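Long-range contact in alcohol dehydrogenase YqhD (Escherichia coli, PDB 4QGS), which reduces a broad range of short-chain aldehydes to alcohols with NADPH, using one zinc ion per subunit: residues N201-V211 with D291-L300. Residues are numbered along the deposited sequence; the frame is centred on the assembly and turned at random.
With ZN (zinc ion), chain B.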
loop_
_atom_site.group_PDB
_atom_site.type_symbol
_atom_site.label_atom_id
_atom_site.label_comp_id
_atom_site.label_asym_id
_atom_site.label_seq_id
_atom_site.Cartn_x
_atom_site.Cartn_y
_atom_site.Cartn_z
ATOM N N ASN A 201 10.214 5.753 -2.060
ATOM C CA ASN A 201 8.848 5.503 -2.529
ATOM C C ASN A 201 7.932 5.024 -1.402
ATOM O O ASN A 201 6.756 5.409 -1.336
ATOM C CB ASN A 201 8.811 4.468 -3.646
ATOM C CG ASN A 201 9.346 5.002 -4.962
ATOM O OD1 ASN A 201 9.527 6.211 -5.136
ATOM N ND2 ASN A 201 9.594 4.093 -5.904
ATOM N N GLY A 202 8.456 4.155 -0.546
ATOM C CA GLY A 202 7.673 3.641 0.574
ATOM C C GLY A 202 7.266 4.744 1.525
ATOM O O GLY A 202 6.128 4.762 2.029
ATOM N N VAL A 203 8.191 5.658 1.795
ATOM C CA VAL A 203 7.898 6.780 2.677
ATOM C C VAL A 203 6.814 7.675 2.064
ATOM O O VAL A 203 5.856 8.057 2.733
ATOM C CB VAL A 203 9.168 7.595 2.985
ATOM C CG1 VAL A 203 8.805 8.920 3.658
ATOM C CG2 VAL A 203 10.087 6.774 3.874
ATOM N N VAL A 204 6.952 7.996 0.782
ATOM C CA VAL A 204 5.956 8.827 0.116
ATOM C C VAL A 204 4.585 8.150 0.082
ATOM O O VAL A 204 3.559 8.777 0.376
ATOM C CB VAL A 204 6.397 9.171 -1.316
ATOM C CG1 VAL A 204 5.249 9.853 -2.070
ATOM C CG2 VAL A 204 7.605 10.088 -1.274
ATOM N N ASP A 205 4.559 6.861 -0.238
ATOM C CA ASP A 205 3.288 6.147 -0.355
ATOM C C ASP A 205 2.590 6.089 1.007
ATOM O O ASP A 205 1.381 6.363 1.110
ATOM C CB ASP A 205 3.518 4.745 -0.910
ATOM C CG ASP A 205 2.211 4.000 -1.211
ATOM O OD1 ASP A 205 1.225 4.593 -1.733
ATOM O OD2 ASP A 205 2.184 2.786 -0.917
ATOM N N ALA A 206 3.350 5.781 2.058
ATOM C CA ALA A 206 2.765 5.806 3.413
ATOM C C ALA A 206 2.212 7.195 3.773
ATOM O O ALA A 206 1.117 7.321 4.341
ATOM C CB ALA A 206 3.798 5.362 4.446
ATOM N N PHE A 207 2.966 8.233 3.433
ATOM C CA PHE A 207 2.586 9.608 3.732
ATOM C C PHE A 207 1.269 9.927 3.037
ATOM O O PHE A 207 0.332 10.473 3.641
ATOM C CB PHE A 207 3.702 10.566 3.282
ATOM C CG PHE A 207 3.536 11.995 3.759
ATOM C CD1 PHE A 207 4.254 12.464 4.851
ATOM C CD2 PHE A 207 2.679 12.873 3.098
ATOM C CE1 PHE A 207 4.134 13.784 5.276
ATOM C CE2 PHE A 207 2.547 14.198 3.528
ATOM C CZ PHE A 207 3.270 14.650 4.614
ATOM N N VAL A 208 1.183 9.551 1.765
ATOM C CA VAL A 208 -0.004 9.871 0.984
ATOM C C VAL A 208 -1.194 9.021 1.410
ATOM O O VAL A 208 -2.300 9.548 1.514
ATOM C CB VAL A 208 0.271 9.713 -0.523
ATOM C CG1 VAL A 208 -1.020 9.938 -1.314
ATOM C CG2 VAL A 208 1.343 10.712 -0.940
ATOM N N HIS A 209 -0.989 7.732 1.703
ATOM C CA HIS A 209 -2.108 6.931 2.225
ATOM C C HIS A 209 -2.697 7.588 3.470
ATOM O O HIS A 209 -3.919 7.579 3.659
ATOM C CB HIS A 209 -1.683 5.491 2.534
ATOM C CG HIS A 209 -1.684 4.597 1.332
ATOM N ND1 HIS A 209 -2.556 3.540 1.187
ATOM C CD2 HIS A 209 -0.932 4.623 0.203
ATOM C CE1 HIS A 209 -2.329 2.940 0.029
ATOM N NE2 HIS A 209 -1.350 3.578 -0.586
ATOM N N THR A 210 -1.835 8.172 4.298
ATOM C CA THR A 210 -2.289 8.847 5.511
ATOM C C THR A 210 -3.111 10.091 5.162
ATOM O O THR A 210 -4.221 10.257 5.668
ATOM C CB THR A 210 -1.120 9.230 6.410
ATOM O OG1 THR A 210 -0.363 8.047 6.709
ATOM C CG2 THR A 210 -1.639 9.868 7.739
ATOM N N VAL A 211 -2.600 10.963 4.291
ATOM C CA VAL A 211 -3.358 12.201 4.026
ATOM C C VAL A 211 -4.603 11.967 3.168
ATOM O O VAL A 211 -5.497 12.817 3.138
ATOM C CB VAL A 211 -2.484 13.294 3.351
ATOM C CG1 VAL A 211 -1.307 13.681 4.247
ATOM C CG2 VAL A 211 -2.003 12.832 1.973
ATOM N N ASP A 291 6.771 5.030 -11.209
ATOM C CA ASP A 291 6.557 4.338 -9.932
ATOM C C ASP A 291 5.280 4.845 -9.282
ATOM O O ASP A 291 4.972 6.032 -9.388
ATOM C CB ASP A 291 7.718 4.558 -8.946
ATOM C CG ASP A 291 9.022 3.944 -9.408
ATOM O OD1 ASP A 291 9.005 3.143 -10.364
ATOM O OD2 ASP A 291 10.063 4.256 -8.790
ATOM N N HIS A 292 4.559 3.961 -8.588
ATOM C CA HIS A 292 3.358 4.362 -7.833
ATOM C C HIS A 292 3.580 5.649 -7.044
ATOM O O HIS A 292 2.830 6.628 -7.201
ATOM C CB HIS A 292 2.936 3.227 -6.893
ATOM C CG HIS A 292 1.744 3.542 -6.027
ATOM N ND1 HIS A 292 0.549 3.990 -6.537
ATOM C CD2 HIS A 292 1.577 3.443 -4.685
ATOM C CE1 HIS A 292 -0.311 4.167 -5.539
ATOM N NE2 HIS A 292 0.290 3.842 -4.409
ATOM N N ALA A 293 4.619 5.671 -6.222
ATOM C CA ALA A 293 4.848 6.813 -5.338
ATOM C C ALA A 293 5.206 8.086 -6.094
ATOM O O ALA A 293 4.879 9.183 -5.641
ATOM C CB ALA A 293 5.942 6.491 -4.327
ATOM N N GLN A 294 5.886 7.947 -7.237
ATOM C CA GLN A 294 6.195 9.119 -8.059
ATOM C C GLN A 294 4.909 9.773 -8.543
ATOM O O GLN A 294 4.790 11.001 -8.541
ATOM C CB GLN A 294 7.082 8.732 -9.261
ATOM C CG GLN A 294 8.455 8.249 -8.854
ATOM C CD GLN A 294 9.227 7.621 -10.016
ATOM O OE1 GLN A 294 8.642 7.220 -11.029
ATOM N NE2 GLN A 294 10.545 7.519 -9.861
ATOM N N THR A 295 3.932 8.964 -8.933
ATOM C CA THR A 295 2.682 9.545 -9.427
ATOM C C THR A 295 1.948 10.280 -8.302
ATOM O O THR A 295 1.275 11.287 -8.549
ATOM C CB THR A 295 1.747 8.490 -10.040
ATOM O OG1 THR A 295 1.187 7.669 -9.002
ATOM C CG2 THR A 295 2.517 7.626 -11.066
ATOM N N LEU A 296 2.077 9.785 -7.071
ATOM C CA LEU A 296 1.430 10.441 -5.930
ATOM C C LEU A 296 2.094 11.769 -5.587
ATOM O O LEU A 296 1.418 12.742 -5.234
ATOM C CB LEU A 296 1.439 9.520 -4.690
ATOM C CG LEU A 296 0.853 8.118 -4.874
ATOM C CD1 LEU A 296 0.965 7.299 -3.560
ATOM C CD2 LEU A 296 -0.588 8.144 -5.366
ATOM N N ALA A 297 3.420 11.803 -5.660
ATOM C CA ALA A 297 4.171 13.009 -5.343
ATOM C C ALA A 297 3.858 14.105 -6.354
ATOM O O ALA A 297 3.836 15.290 -6.017
ATOM C CB ALA A 297 5.657 12.718 -5.322
ATOM N N ILE A 298 3.606 13.704 -7.596
ATOM C CA ILE A 298 3.217 14.659 -8.618
ATOM C C ILE A 298 1.800 15.196 -8.373
ATOM O O ILE A 298 1.574 16.408 -8.343
ATOM C CB ILE A 298 3.273 14.028 -10.039
ATOM C CG1 ILE A 298 4.719 13.683 -10.437
ATOM C CG2 ILE A 298 2.635 14.958 -11.079
ATOM C CD1 ILE A 298 4.786 12.694 -11.561
ATOM N N VAL A 299 0.845 14.291 -8.196
ATOM C CA VAL A 299 -0.561 14.701 -8.148
ATOM C C VAL A 299 -0.945 15.410 -6.846
ATOM O O VAL A 299 -1.680 16.404 -6.885
ATOM C CB VAL A 299 -1.486 13.497 -8.369
ATOM C CG1 VAL A 299 -2.958 13.866 -8.134
ATOM C CG2 VAL A 299 -1.283 12.968 -9.802
ATOM N N LEU A 300 -0.469 14.918 -5.705
ATOM C CA LEU A 300 -0.958 15.443 -4.413
ATOM C C LEU A 300 -0.890 16.973 -4.285
ATOM O O LEU A 300 -1.909 17.595 -3.958
ATOM C CB LEU A 300 -0.194 14.811 -3.241
ATOM C CG LEU A 300 -0.790 15.184 -1.872
ATOM C CD1 LEU A 300 -2.098 14.458 -1.630
ATOM C CD2 LEU A 300 0.216 14.861 -0.782
HETATM ZN ZN ZN B . -0.552 3.688 -2.493
HETATM O O HOH W 1 11.051 7.073 -7.074
HETATM O O HOH W 2 -1.892 2.211 -3.134
HETATM O O HOH W 3 0.390 1.807 -2.041
#
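Asn201 and Ala293 meet where segment 201-211 of helix 196-211 packs against segment 291-300, most of it the start of helix 292-306, their CB atoms 3.6 Å apart. The methyl of Ala293 also touches the backbone of Asn201, its CB lying 3.3 Å from Asn201 O, a closeness that a small side chain permits. Asn201 CG stands anti to its own carbonyl carbon, and from there ND2 donates to Asp291 OD2 over 2.9 Å. The acceptor lies close to the amide plane, whereas the N-H comes in from above the carboxylate plane, the two planes standing 81° apart. Asp291 OD1 forms a salt bridge with Arg197, and one water joins Asn201 OD1 to Gln294 NE2. With an alanine in place of Asn201 the amide is gone, which would probably leave Asp291 OD2 without this donor, the water without one acceptor, and the tie at this end of the interface weaker.

Farther along, the segment axes approach to 8.6 Å and cross at 52°, and the contact turns apolar. Leu300 meets Val211, its CD1 lying 4.0 Å from Val211 CG2, and Leu296 sets CB against Val208 CG2. Leu296 CD1 reaches over one face of the His292 ring, 3.6 Å above its plane and offset toward the rim.

On the flank of this seam, both helices supply ligands to one zinc ion. Asp205 OD1, His209 NE2 and His292 NE2 each bind it at 2.1 Å; the Asp205 carboxylate and the His292 ring cross at about a right angle. With chi1 at 178°, His292 CG lies opposite the backbone N, carrying the ring toward the metal. His278 of helix 276-288 completes the protein ligands and two waters also bind, forming the catalytic metal site in the helical C-terminal region of this iron-containing alcohol dehydrogenase family member, here occupied by zinc.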